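Local atomic coordinates of nitroalkane oxidase (Podospora anserina, PDB entry 3MKH), a protein that catalyses the FAD-dependent oxidation of nitroalkanes to aldehydes or ketones, consuming oxygen and releasing nitrite and hydrogen peroxide. Residues V275-M280 with I397-N402; A269-A274 with G404-H409; R328-K333 with K356-E361; A79-E84 with T95-G100. All coordinates share one frame; numbering follows the deposited sequence.

Contact 1: V275-M280 with I397-N402; sequences VLVGAM and IFDGGN. With FAD (flavin-adenine dinucleotide), chain E.
In the active site beside the flavin, where Asp399 is the inferred proton acceptor, Val277 of helix 262-298 lies against both Phe398 and Asp399 of the FAD-binding loop. One methyl does most of this work: Val277 CG2 sits 3.6 Å from Asp399 OD1 and 3.8 Å from Phe398 CE1, so an apolar group packs against the carboxylate. That oxygen takes its polar contacts from Ser273 and Arg406. One turn further on, the extended side chain of Met280 brings its sulfur to the rim of the Phe398 ring, SD lying 3.7 Å from CZ and almost exactly in the ring plane, a Met-aromatic contact made at the edge. Phe398 CD2 meets the dimethylbenzene end of the isoalloxazine, 3.8 Å from FAD C7. This is the core of the acyl-CoA dehydrogenase fold, with the loop running between helices 394-397 and 402-415 to carry the cofactor on its backbone. The ribityl hydroxyl FAD O3' donates to Ile397 O at 2.8 Å and accepts from Gly400 N at 3.0 Å. Gly401, the N-cap of helix 402-415, gives its N-H to the phosphate oxygen FAD O1P at 2.7 Å; a side chain at this glycine would collide with the same oxygen.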
# COMPACT_ATOMS: atom_id res chain seq x y z
N VAL A 275 -21.99 -5.15 -8.10
CA VAL A 275 -21.34 -5.49 -9.37
C VAL A 275 -21.20 -4.24 -10.22
O VAL A 275 -20.15 -3.99 -10.83
CB VAL A 275 -22.15 -6.57 -10.16
CG1 VAL A 275 -21.53 -6.84 -11.54
CG2 VAL A 275 -22.25 -7.88 -9.35
N LEU A 276 -22.25 -3.43 -10.26
CA LEU A 276 -22.28 -2.25 -11.11
C LEU A 276 -21.37 -1.15 -10.56
O LEU A 276 -20.84 -0.36 -11.33
CB LEU A 276 -23.71 -1.75 -11.29
CG LEU A 276 -24.48 -2.31 -12.50
CD1 LEU A 276 -23.91 -3.61 -13.06
CD2 LEU A 276 -25.96 -2.41 -12.25
N VAL A 277 -21.19 -1.12 -9.25
CA VAL A 277 -20.18 -0.24 -8.64
C VAL A 277 -18.77 -0.64 -9.08
O VAL A 277 -17.90 0.22 -9.30
CB VAL A 277 -20.29 -0.20 -7.09
CG1 VAL A 277 -19.05 0.48 -6.48
CG2 VAL A 277 -21.56 0.55 -6.68
N GLY A 278 -18.55 -1.94 -9.23
CA GLY A 278 -17.31 -2.43 -9.82
C GLY A 278 -17.11 -1.77 -11.17
O GLY A 278 -16.06 -1.17 -11.47
N ALA A 279 -18.16 -1.80 -11.98
CA ALA A 279 -18.08 -1.25 -13.31
C ALA A 279 -17.89 0.27 -13.30
O ALA A 279 -17.21 0.82 -14.18
CB ALA A 279 -19.28 -1.66 -14.15
N MET A 280 -18.47 0.96 -12.32
CA MET A 280 -18.23 2.42 -12.20
C MET A 280 -16.76 2.68 -11.92
O MET A 280 -16.16 3.63 -12.45
CB MET A 280 -19.06 3.03 -11.06
CG MET A 280 -20.55 2.85 -11.19
SD MET A 280 -21.41 3.53 -9.75
CE MET A 280 -23.09 3.38 -10.32
N ILE A 397 -17.43 4.42 -0.29
CA ILE A 397 -18.28 4.83 0.83
C ILE A 397 -19.77 4.77 0.54
O ILE A 397 -20.57 4.69 1.47
CB ILE A 397 -17.91 6.25 1.37
CG1 ILE A 397 -17.99 7.31 0.26
CG2 ILE A 397 -16.50 6.25 1.96
CD1 ILE A 397 -17.57 8.72 0.75
N PHE A 398 -20.16 4.78 -0.73
CA PHE A 398 -21.58 4.77 -1.04
C PHE A 398 -22.02 3.36 -1.40
O PHE A 398 -21.21 2.42 -1.35
CB PHE A 398 -21.99 5.85 -2.08
CG PHE A 398 -21.88 5.42 -3.54
CD1 PHE A 398 -21.08 4.35 -3.92
CD2 PHE A 398 -22.57 6.12 -4.52
CE1 PHE A 398 -20.98 3.97 -5.25
CE2 PHE A 398 -22.47 5.74 -5.87
CZ PHE A 398 -21.69 4.67 -6.23
N ASP A 399 -23.31 3.21 -1.70
CA ASP A 399 -23.89 1.91 -2.02
C ASP A 399 -23.51 0.85 -0.97
O ASP A 399 -23.19 -0.28 -1.33
CB ASP A 399 -23.44 1.47 -3.41
CG ASP A 399 -24.45 0.56 -4.08
OD1 ASP A 399 -24.10 -0.60 -4.38
OD2 ASP A 399 -25.60 1.01 -4.30
N GLY A 400 -23.57 1.23 0.31
CA GLY A 400 -23.09 0.39 1.38
C GLY A 400 -21.58 0.48 1.47
O GLY A 400 -20.85 -0.14 0.68
N GLY A 401 -21.10 1.26 2.44
CA GLY A 401 -19.68 1.56 2.59
C GLY A 401 -18.85 0.31 2.80
O GLY A 401 -19.34 -0.66 3.40
N ASN A 402 -17.60 0.31 2.34
CA ASN A 402 -16.75 -0.88 2.46
C ASN A 402 -16.46 -1.28 3.92
O ASN A 402 -16.42 -2.46 4.25
CB ASN A 402 -15.44 -0.72 1.70
CG ASN A 402 -15.64 -0.64 0.19
OD1 ASN A 402 -14.71 -0.31 -0.54
ND2 ASN A 402 -16.85 -0.91 -0.27
PA FAD E . -22.85 4.46 8.02
O1A FAD E . -23.86 3.87 8.90
O2A FAD E . -22.94 5.88 7.68
O5B FAD E . -21.40 4.18 8.67
C5B FAD E . -20.36 5.15 8.59
C4B FAD E . -18.98 4.58 8.98
O4B FAD E . -19.02 4.17 10.36
C3B FAD E . -18.65 3.32 8.19
O3B FAD E . -17.95 3.67 6.99
C2B FAD E . -17.71 2.58 9.13
O2B FAD E . -16.38 3.05 8.96
C1B FAD E . -18.23 2.97 10.52
N9A FAD E . -19.08 1.86 11.03
C8A FAD E . -20.38 1.94 11.32
N7A FAD E . -20.82 0.76 11.74
C5A FAD E . -19.79 -0.09 11.71
C6A FAD E . -19.64 -1.43 12.04
N6A FAD E . -20.67 -2.14 12.48
N1A FAD E . -18.44 -2.00 11.90
C2A FAD E . -17.41 -1.30 11.46
N3A FAD E . -17.52 -0.02 11.15
C4A FAD E . -18.69 0.61 11.26
N1 FAD E . -28.64 5.57 -0.10
C2 FAD E . -29.87 5.02 -0.45
O2 FAD E . -30.59 4.56 0.42
N3 FAD E . -30.27 4.99 -1.78
C4 FAD E . -29.45 5.52 -2.78
O4 FAD E . -29.82 5.49 -3.95
C4X FAD E . -28.23 6.07 -2.43
N5 FAD E . -27.38 6.60 -3.41
C5X FAD E . -26.33 7.45 -3.01
C6 FAD E . -25.69 8.26 -3.94
C7 FAD E . -24.65 9.10 -3.53
C7M FAD E . -23.94 10.00 -4.53
C8 FAD E . -24.27 9.12 -2.20
C8M FAD E . -23.14 10.03 -1.73
C9 FAD E . -24.91 8.30 -1.28
C9A FAD E . -25.95 7.47 -1.68
N10 FAD E . -26.60 6.65 -0.76
C10 FAD E . -27.83 6.09 -1.10
C1' FAD E . -25.99 6.35 0.56
C2' FAD E . -25.04 5.16 0.47
O2' FAD E . -25.77 3.99 0.10
C3' FAD E . -24.27 4.91 1.78
O3' FAD E . -23.27 3.93 1.53
C4' FAD E . -25.15 4.41 2.93
O4' FAD E . -25.83 5.50 3.55
C5' FAD E . -24.30 3.70 3.99
O5' FAD E . -23.23 4.53 4.44
P FAD E . -22.04 3.94 5.31
O1P FAD E . -21.60 2.68 4.70
O2P FAD E . -21.04 4.99 5.54
O3P FAD E . -22.80 3.57 6.68

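Contact 2: A269-A274 with G404-H409; sequences AFDGSA and GIRRRH. With FAD (flavin-adenine dinucleotide), chain E.
The guanidinium of Arg406 has the methyl of Ala274 over one face, CB standing 3.6 Å from NH2, while Phe270 O and Ser273 OG lie at its edge in the plane of the group. Its two terminal nitrogens close end-on upon a single backbone oxygen: NH2 reaches Phe270 O at 2.9 Å and NH1 reaches it at 3.1 Å. NH2 is tilted moderately from the carbonyl plane and NH1 stands well above it, 65° out. Because Ala274 N also donates to Phe270 O within helix 262-298, this oxygen takes three N-H groups. A bend at chi2 (-46°) turns the arginine chain out of helix 402-415 toward that turn. The two helix segments cross nearly at right angles (-98°), with their axes 12.8 Å apart, so a long side chain has to span the gap between these parts of the C-terminal acyl-CoA dehydrogenase domain. NH2 also forms a salt bridge with Asp399, the inferred proton acceptor. A leucine in place of Arg406 would probably leave Asp399 without its charged mate and strip Phe270 O of both side-chain donors. Asp271 OD1, 4.4 Å from Arg406 NH1, is too distant for a salt bridge; its carboxylate is held by Tyr345 and Arg349. On the cofactor side of helix 402-415, Gly404 CA packs 3.6 Å from FAD C4A of the adenine.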
# COMPACT_ATOMS: atom_id res chain seq x y z
N ALA A 269 -30.91 -6.30 -3.61
CA ALA A 269 -30.74 -5.18 -4.52
C ALA A 269 -29.28 -4.70 -4.45
O ALA A 269 -28.66 -4.45 -5.48
CB ALA A 269 -31.70 -4.06 -4.16
N PHE A 270 -28.73 -4.61 -3.24
CA PHE A 270 -27.36 -4.13 -3.08
C PHE A 270 -26.30 -5.12 -3.55
O PHE A 270 -25.15 -4.73 -3.78
CB PHE A 270 -27.07 -3.68 -1.65
CG PHE A 270 -27.82 -2.45 -1.22
CD1 PHE A 270 -27.70 -1.26 -1.93
CD2 PHE A 270 -28.62 -2.47 -0.10
CE1 PHE A 270 -28.39 -0.12 -1.54
CE2 PHE A 270 -29.31 -1.33 0.31
CZ PHE A 270 -29.20 -0.16 -0.41
N ASP A 271 -26.66 -6.40 -3.68
CA ASP A 271 -25.73 -7.37 -4.27
C ASP A 271 -25.54 -7.13 -5.78
O ASP A 271 -24.43 -7.19 -6.30
CB ASP A 271 -26.20 -8.81 -4.05
CG ASP A 271 -26.05 -9.26 -2.60
OD1 ASP A 271 -25.29 -8.64 -1.82
OD2 ASP A 271 -26.70 -10.26 -2.24
N GLY A 272 -26.64 -6.87 -6.48
CA GLY A 272 -26.59 -6.52 -7.89
C GLY A 272 -25.87 -5.19 -8.10
O GLY A 272 -25.03 -5.04 -8.99
N SER A 273 -26.19 -4.21 -7.26
CA SER A 273 -25.61 -2.88 -7.40
C SER A 273 -24.10 -2.91 -7.16
O SER A 273 -23.35 -2.14 -7.76
CB SER A 273 -26.28 -1.88 -6.46
OG SER A 273 -25.98 -2.18 -5.11
N ALA A 274 -23.66 -3.81 -6.28
CA ALA A 274 -22.24 -3.99 -5.98
C ALA A 274 -21.43 -4.31 -7.25
O ALA A 274 -20.31 -3.81 -7.43
CB ALA A 274 -22.05 -5.11 -4.93
N GLY A 404 -18.04 -0.40 6.98
CA GLY A 404 -19.16 -0.65 7.87
C GLY A 404 -20.14 -1.69 7.37
O GLY A 404 -20.88 -2.27 8.17
N ILE A 405 -20.16 -1.92 6.06
CA ILE A 405 -21.19 -2.78 5.47
C ILE A 405 -20.62 -3.92 4.62
O ILE A 405 -20.71 -5.10 5.01
CB ILE A 405 -22.21 -1.96 4.67
CG1 ILE A 405 -22.85 -0.91 5.60
CG2 ILE A 405 -23.25 -2.88 4.01
CD1 ILE A 405 -24.10 -0.26 5.04
N ARG A 406 -20.04 -3.57 3.48
CA ARG A 406 -19.54 -4.59 2.56
C ARG A 406 -18.57 -5.60 3.24
O ARG A 406 -18.75 -6.81 3.10
CB ARG A 406 -18.93 -3.97 1.29
CG ARG A 406 -19.87 -3.03 0.51
CD ARG A 406 -21.29 -3.60 0.33
NE ARG A 406 -21.97 -2.93 -0.78
CZ ARG A 406 -22.89 -3.50 -1.57
NH1 ARG A 406 -23.27 -4.76 -1.37
NH2 ARG A 406 -23.43 -2.80 -2.57
N ARG A 407 -17.57 -5.12 3.97
CA ARG A 407 -16.66 -6.07 4.64
C ARG A 407 -17.34 -6.89 5.76
O ARG A 407 -16.91 -8.01 6.04
CB ARG A 407 -15.38 -5.40 5.13
CG ARG A 407 -14.44 -4.92 4.01
CD ARG A 407 -13.05 -4.49 4.56
NE ARG A 407 -12.15 -4.13 3.47
CZ ARG A 407 -12.04 -2.91 2.96
NH1 ARG A 407 -12.74 -1.90 3.48
NH2 ARG A 407 -11.22 -2.69 1.95
N ARG A 408 -18.35 -6.32 6.42
CA ARG A 408 -19.12 -7.05 7.44
C ARG A 408 -19.92 -8.18 6.79
O ARG A 408 -20.11 -9.24 7.38
CB ARG A 408 -20.11 -6.14 8.18
CG ARG A 408 -19.48 -5.03 9.01
CD ARG A 408 -18.25 -5.52 9.75
NE ARG A 408 -17.09 -4.76 9.30
CZ ARG A 408 -15.88 -5.26 9.07
NH1 ARG A 408 -15.63 -6.55 9.27
NH2 ARG A 408 -14.92 -4.44 8.64
N HIS A 409 -20.42 -7.95 5.58
CA HIS A 409 -21.08 -9.03 4.86
C HIS A 409 -20.09 -10.14 4.49
O HIS A 409 -20.37 -11.31 4.72
CB HIS A 409 -21.84 -8.49 3.65
CG HIS A 409 -23.10 -7.77 4.01
ND1 HIS A 409 -24.35 -8.22 3.64
CD2 HIS A 409 -23.31 -6.64 4.73
CE1 HIS A 409 -25.27 -7.39 4.10
NE2 HIS A 409 -24.66 -6.43 4.77
PA FAD E . -22.85 4.46 8.02
O1A FAD E . -23.86 3.87 8.90
O2A FAD E . -22.94 5.88 7.68
O5B FAD E . -21.40 4.18 8.67
C5B FAD E . -20.36 5.15 8.59
C4B FAD E . -18.98 4.58 8.98
O4B FAD E . -19.02 4.17 10.36
C3B FAD E . -18.65 3.32 8.19
O3B FAD E . -17.95 3.67 6.99
C2B FAD E . -17.71 2.58 9.13
O2B FAD E . -16.38 3.05 8.96
C1B FAD E . -18.23 2.97 10.52
N9A FAD E . -19.08 1.86 11.03
C8A FAD E . -20.38 1.94 11.32
N7A FAD E . -20.82 0.76 11.74
C5A FAD E . -19.79 -0.09 11.71
C6A FAD E . -19.64 -1.43 12.04
N6A FAD E . -20.67 -2.14 12.48
N1A FAD E . -18.44 -2.00 11.90
C2A FAD E . -17.41 -1.30 11.46
N3A FAD E . -17.52 -0.02 11.15
C4A FAD E . -18.69 0.61 11.26
N1 FAD E . -28.64 5.57 -0.10
C2 FAD E . -29.87 5.02 -0.45
O2 FAD E . -30.59 4.56 0.42
N3 FAD E . -30.27 4.99 -1.78
C4 FAD E . -29.45 5.52 -2.78
O4 FAD E . -29.82 5.49 -3.95
C4X FAD E . -28.23 6.07 -2.43
N5 FAD E . -27.38 6.60 -3.41
C5X FAD E . -26.33 7.45 -3.01
C6 FAD E . -25.69 8.26 -3.94
C7 FAD E . -24.65 9.10 -3.53
C7M FAD E . -23.94 10.00 -4.53
C8 FAD E . -24.27 9.12 -2.20
C8M FAD E . -23.14 10.03 -1.73
C9 FAD E . -24.91 8.30 -1.28
C9A FAD E . -25.95 7.47 -1.68
N10 FAD E . -26.60 6.65 -0.76
C10 FAD E . -27.83 6.09 -1.10
C1' FAD E . -25.99 6.35 0.56
C2' FAD E . -25.04 5.16 0.47
O2' FAD E . -25.77 3.99 0.10
C3' FAD E . -24.27 4.91 1.78
O3' FAD E . -23.27 3.93 1.53
C4' FAD E . -25.15 4.41 2.93
O4' FAD E . -25.83 5.50 3.55
C5' FAD E . -24.30 3.70 3.99
O5' FAD E . -23.23 4.53 4.44
P FAD E . -22.04 3.94 5.31
O1P FAD E . -21.60 2.68 4.70
O2P FAD E . -21.04 4.99 5.54
O3P FAD E . -22.80 3.57 6.68

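Contact 3: R328-K333 with K356-E361; sequences RALTWK and KVFCSE
Leu330 lays its CD2 methyl against the root of the Phe358 side chain, 3.7 Å from CB and 4.0 Å from CG, and the two side chains pass at a slant. The leucine therefore meets the start of the aromatic side chain, and its approach to the ring is oblique. Both residues point toward the opposite helix and have CG placed opposite the backbone N (chi1 177° for each), which directs their branches toward the space between the two helices. Next to this apolar patch, Thr331 OG1 comes within 3.3 Å of Cys359 SG. The hydroxyl is already committed to Ala327 O, one turn earlier on its own helix, and the sulfur packs beside it. Here the backbones are nearest, with CA of Thr331 and CA of Cys359 7.9 Å apart. On the far helix, Ser360 OG folds back on its own backbone and donates to Lys356 O at 2.8 Å. Ser360 N reaches the same oxygen from the other face of the carbonyl plane. Lys356 points away from Leu330 and Thr331, and its ammonium is hydrogen-bonded to the backbone oxygens of Leu395, Phe398 and Gly400 near the cofactor loop. The pairing thus joins helices 311-340 and 345-374 in the helical C-terminal domain, with helix 262-298 touching Thr331 and Lys356, helix 402-415 lying against Val357, and another subunit of the tetramer packing on Trp332 and Phe358.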
# COMPACT_ATOMS: atom_id res chain seq x y z
N ARG A 328 -11.75 -4.87 -14.21
CA ARG A 328 -12.78 -5.26 -15.19
C ARG A 328 -12.98 -6.78 -15.20
O ARG A 328 -14.11 -7.25 -15.22
CB ARG A 328 -12.47 -4.78 -16.62
CG ARG A 328 -13.67 -4.97 -17.55
CD ARG A 328 -13.35 -4.64 -19.01
NE ARG A 328 -13.05 -3.23 -19.19
CZ ARG A 328 -11.83 -2.75 -19.43
NH1 ARG A 328 -10.78 -3.58 -19.51
NH2 ARG A 328 -11.65 -1.44 -19.57
N ALA A 329 -11.88 -7.52 -15.18
CA ALA A 329 -11.92 -8.99 -15.15
C ALA A 329 -12.73 -9.49 -13.96
O ALA A 329 -13.60 -10.35 -14.11
CB ALA A 329 -10.49 -9.55 -15.12
N LEU A 330 -12.45 -8.92 -12.78
CA LEU A 330 -13.16 -9.27 -11.56
C LEU A 330 -14.64 -8.87 -11.65
O LEU A 330 -15.52 -9.65 -11.29
CB LEU A 330 -12.51 -8.62 -10.32
CG LEU A 330 -13.27 -8.90 -9.02
CD1 LEU A 330 -13.41 -10.39 -8.80
CD2 LEU A 330 -12.60 -8.26 -7.81
N THR A 331 -14.91 -7.65 -12.12
CA THR A 331 -16.29 -7.21 -12.26
C THR A 331 -17.09 -8.15 -13.18
O THR A 331 -18.23 -8.50 -12.89
CB THR A 331 -16.38 -5.76 -12.79
OG1 THR A 331 -15.86 -4.87 -11.79
CG2 THR A 331 -17.82 -5.38 -13.07
N TRP A 332 -16.50 -8.54 -14.31
CA TRP A 332 -17.21 -9.42 -15.26
C TRP A 332 -17.41 -10.83 -14.69
O TRP A 332 -18.45 -11.46 -14.91
CB TRP A 332 -16.49 -9.47 -16.60
CG TRP A 332 -16.65 -8.19 -17.41
CD1 TRP A 332 -17.17 -7.00 -16.97
CD2 TRP A 332 -16.32 -8.00 -18.79
NE1 TRP A 332 -17.17 -6.08 -18.00
CE2 TRP A 332 -16.66 -6.67 -19.12
CE3 TRP A 332 -15.78 -8.83 -19.78
CZ2 TRP A 332 -16.46 -6.14 -20.40
CZ3 TRP A 332 -15.57 -8.31 -21.05
CH2 TRP A 332 -15.92 -6.98 -21.34
N LYS A 333 -16.42 -11.33 -13.96
CA LYS A 333 -16.59 -12.62 -13.28
C LYS A 333 -17.77 -12.58 -12.31
O LYS A 333 -18.63 -13.48 -12.31
CB LYS A 333 -15.29 -13.04 -12.57
CG LYS A 333 -15.45 -14.22 -11.61
CD LYS A 333 -15.88 -15.50 -12.32
CE LYS A 333 -16.20 -16.61 -11.28
NZ LYS A 333 -16.57 -17.93 -11.87
N LYS A 356 -17.12 -4.91 -5.83
CA LYS A 356 -17.43 -3.59 -5.27
C LYS A 356 -16.24 -3.07 -4.46
O LYS A 356 -15.77 -1.96 -4.67
CB LYS A 356 -18.69 -3.65 -4.40
CG LYS A 356 -19.39 -2.30 -4.15
CD LYS A 356 -18.67 -1.43 -3.11
CE LYS A 356 -19.64 -0.35 -2.55
NZ LYS A 356 -18.97 0.57 -1.55
N VAL A 357 -15.75 -3.89 -3.54
CA VAL A 357 -14.65 -3.45 -2.68
C VAL A 357 -13.36 -3.23 -3.46
O VAL A 357 -12.68 -2.23 -3.28
CB VAL A 357 -14.41 -4.43 -1.51
CG1 VAL A 357 -13.17 -4.02 -0.72
CG2 VAL A 357 -15.64 -4.49 -0.62
N PHE A 358 -13.01 -4.17 -4.34
CA PHE A 358 -11.74 -4.06 -5.06
C PHE A 358 -11.70 -2.84 -5.98
O PHE A 358 -10.74 -2.07 -5.97
CB PHE A 358 -11.47 -5.33 -5.90
CG PHE A 358 -10.20 -5.26 -6.72
CD1 PHE A 358 -10.21 -4.73 -8.01
CD2 PHE A 358 -8.99 -5.69 -6.20
CE1 PHE A 358 -9.04 -4.67 -8.78
CE2 PHE A 358 -7.82 -5.63 -6.95
CZ PHE A 358 -7.84 -5.12 -8.24
N CYS A 359 -12.74 -2.69 -6.79
CA CYS A 359 -12.78 -1.70 -7.85
C CYS A 359 -12.98 -0.29 -7.30
O CYS A 359 -12.40 0.66 -7.81
CB CYS A 359 -13.88 -2.03 -8.87
SG CYS A 359 -13.64 -3.62 -9.76
N SER A 360 -13.79 -0.15 -6.25
CA SER A 360 -14.02 1.17 -5.67
C SER A 360 -12.71 1.72 -5.14
O SER A 360 -12.37 2.88 -5.37
CB SER A 360 -15.09 1.14 -4.57
OG SER A 360 -14.67 0.33 -3.49
N GLU A 361 -11.94 0.88 -4.46
CA GLU A 361 -10.71 1.34 -3.84
C GLU A 361 -9.60 1.51 -4.87
O GLU A 361 -8.79 2.44 -4.80
CB GLU A 361 -10.31 0.42 -2.67
CG GLU A 361 -11.27 0.61 -1.50
CD GLU A 361 -11.02 -0.33 -0.32
OE1 GLU A 361 -9.95 -0.97 -0.26
OE2 GLU A 361 -11.91 -0.39 0.56

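Contact 4: A79-E84 with T95-G100; sequences AILVEE and TIFATG
Phe97 reaches from helix 90-109 to place its ring on Val82 of helix 75-88. Its first torsion sets CG beside the backbone N and opposite the carbonyl carbon (chi1 -59°), so that the ring projects toward the neighbouring helix. Val82 answers with CG2, which is also anti to its carbonyl carbon, while CG1 takes the position opposite the backbone N (chi1 170°). In this rotamer CG2 stands over one face of the phenyl ring, 3.9 Å from its centroid and 17° off the normal, a CH-pi contact displaced toward the rim; its nearest ring carbons include CZ, at 3.8 Å. The second methyl also takes part, with Val82 CG1 4.0 Å from Phe97 CE2. These neighbouring helices belong to the N-terminal helical domain of the acyl-CoA dehydrogenase fold, and the aromatic side chain bridges the space between them. Leu81 makes a looser contact, its CD2 4.4 Å from Phe97 CE1 and oblique to the ring. A serine at Phe97 would probably open a gap between the helices and leave Val82 CG2 without the aromatic face it packs on. Met280 of helix 262-298 touches both Val82 and Phe97, while Leu81 packs on Ala18 of helix 9-33.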
# COMPACT_ATOMS: atom_id res chain seq x y z
N ALA A 79 -22.91 -4.02 -16.87
CA ALA A 79 -21.57 -3.60 -16.48
C ALA A 79 -20.88 -2.88 -17.63
O ALA A 79 -20.13 -1.92 -17.43
CB ALA A 79 -20.74 -4.79 -16.01
N ILE A 80 -21.15 -3.34 -18.85
CA ILE A 80 -20.58 -2.71 -20.04
C ILE A 80 -21.13 -1.29 -20.19
O ILE A 80 -20.38 -0.34 -20.37
CB ILE A 80 -20.84 -3.56 -21.31
CG1 ILE A 80 -19.97 -4.82 -21.26
CG2 ILE A 80 -20.58 -2.72 -22.57
CD1 ILE A 80 -20.37 -5.93 -22.25
N LEU A 81 -22.44 -1.15 -20.08
CA LEU A 81 -23.06 0.17 -20.18
C LEU A 81 -22.52 1.11 -19.10
O LEU A 81 -22.14 2.26 -19.38
CB LEU A 81 -24.58 0.05 -20.08
CG LEU A 81 -25.34 1.37 -19.92
CD1 LEU A 81 -25.22 2.21 -21.17
CD2 LEU A 81 -26.81 1.10 -19.61
N VAL A 82 -22.52 0.63 -17.86
CA VAL A 82 -22.11 1.47 -16.73
C VAL A 82 -20.65 1.93 -16.84
O VAL A 82 -20.33 3.09 -16.54
CB VAL A 82 -22.36 0.75 -15.38
CG1 VAL A 82 -21.72 1.51 -14.25
CG2 VAL A 82 -23.86 0.61 -15.14
N GLU A 83 -19.76 1.04 -17.26
CA GLU A 83 -18.35 1.39 -17.42
C GLU A 83 -18.20 2.53 -18.43
O GLU A 83 -17.52 3.53 -18.18
CB GLU A 83 -17.49 0.17 -17.86
CG GLU A 83 -16.03 0.57 -18.22
CD GLU A 83 -15.22 -0.54 -18.92
OE1 GLU A 83 -15.64 -1.71 -18.89
OE2 GLU A 83 -14.16 -0.22 -19.51
N GLU A 84 -18.84 2.38 -19.59
CA GLU A 84 -18.77 3.40 -20.61
C GLU A 84 -19.33 4.74 -20.09
O GLU A 84 -18.71 5.79 -20.27
CB GLU A 84 -19.50 2.94 -21.88
CG GLU A 84 -19.53 4.01 -22.99
CD GLU A 84 -18.14 4.45 -23.46
OE1 GLU A 84 -17.16 3.68 -23.30
OE2 GLU A 84 -18.03 5.56 -23.99
N THR A 95 -27.79 9.52 -11.85
CA THR A 95 -29.22 9.81 -11.70
C THR A 95 -30.06 8.76 -12.42
O THR A 95 -31.05 8.24 -11.88
CB THR A 95 -29.56 11.22 -12.19
OG1 THR A 95 -28.92 12.16 -11.32
CG2 THR A 95 -31.06 11.47 -12.15
N ILE A 96 -29.63 8.41 -13.63
CA ILE A 96 -30.28 7.35 -14.39
C ILE A 96 -30.13 6.00 -13.71
O ILE A 96 -31.12 5.30 -13.52
CB ILE A 96 -29.74 7.30 -15.83
CG1 ILE A 96 -30.06 8.61 -16.54
CG2 ILE A 96 -30.36 6.13 -16.58
CD1 ILE A 96 -29.38 8.77 -17.89
N PHE A 97 -28.92 5.62 -13.35
CA PHE A 97 -28.71 4.33 -12.70
C PHE A 97 -29.45 4.20 -11.38
O PHE A 97 -29.89 3.11 -10.99
CB PHE A 97 -27.21 4.06 -12.50
CG PHE A 97 -26.42 4.07 -13.78
CD1 PHE A 97 -27.03 3.72 -14.98
CD2 PHE A 97 -25.08 4.42 -13.80
CE1 PHE A 97 -26.32 3.72 -16.17
CE2 PHE A 97 -24.36 4.42 -14.97
CZ PHE A 97 -24.98 4.07 -16.17
N ALA A 98 -29.60 5.32 -10.67
CA ALA A 98 -30.28 5.32 -9.37
C ALA A 98 -31.76 4.93 -9.52
O ALA A 98 -32.33 4.30 -8.63
CB ALA A 98 -30.14 6.69 -8.70
N THR A 99 -32.37 5.30 -10.63
CA THR A 99 -33.77 4.89 -10.88
C THR A 99 -33.77 3.37 -11.04
O THR A 99 -34.69 2.69 -10.61
CB THR A 99 -34.36 5.57 -12.12
OG1 THR A 99 -34.69 6.93 -11.81
CG2 THR A 99 -35.61 4.84 -12.63
N GLY A 100 -32.72 2.83 -11.65
CA GLY A 100 -32.61 1.38 -11.80
C GLY A 100 -32.50 0.68 -10.45
O GLY A 100 -33.09 -0.37 -10.23

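Contacts 1 and 2 share helix 262-298, lie 8 Å apart between centres, and both touch FAD; they meet at Asp399, whose OD1 is 2.6 Å from Ser273 OG in a probable hydrogen bond. Contact 3, nested along the chain within the loops closed by both, reaches the FAD-binding loop through Lys356 NZ, 2.9 Å from Phe398 O, and helix 402-415 through the salt bridge of Glu361 OE2 with Arg407 NH2 at 2.8 Å. Contact 4 belongs to the N-terminal domain but abuts contact 1, with Val82 CG1 3.5 Å from Met280 CG. It is joined to contact 3 by a salt bridge between Glu83 OE2 and Arg328 NH2, also 2.8 Å.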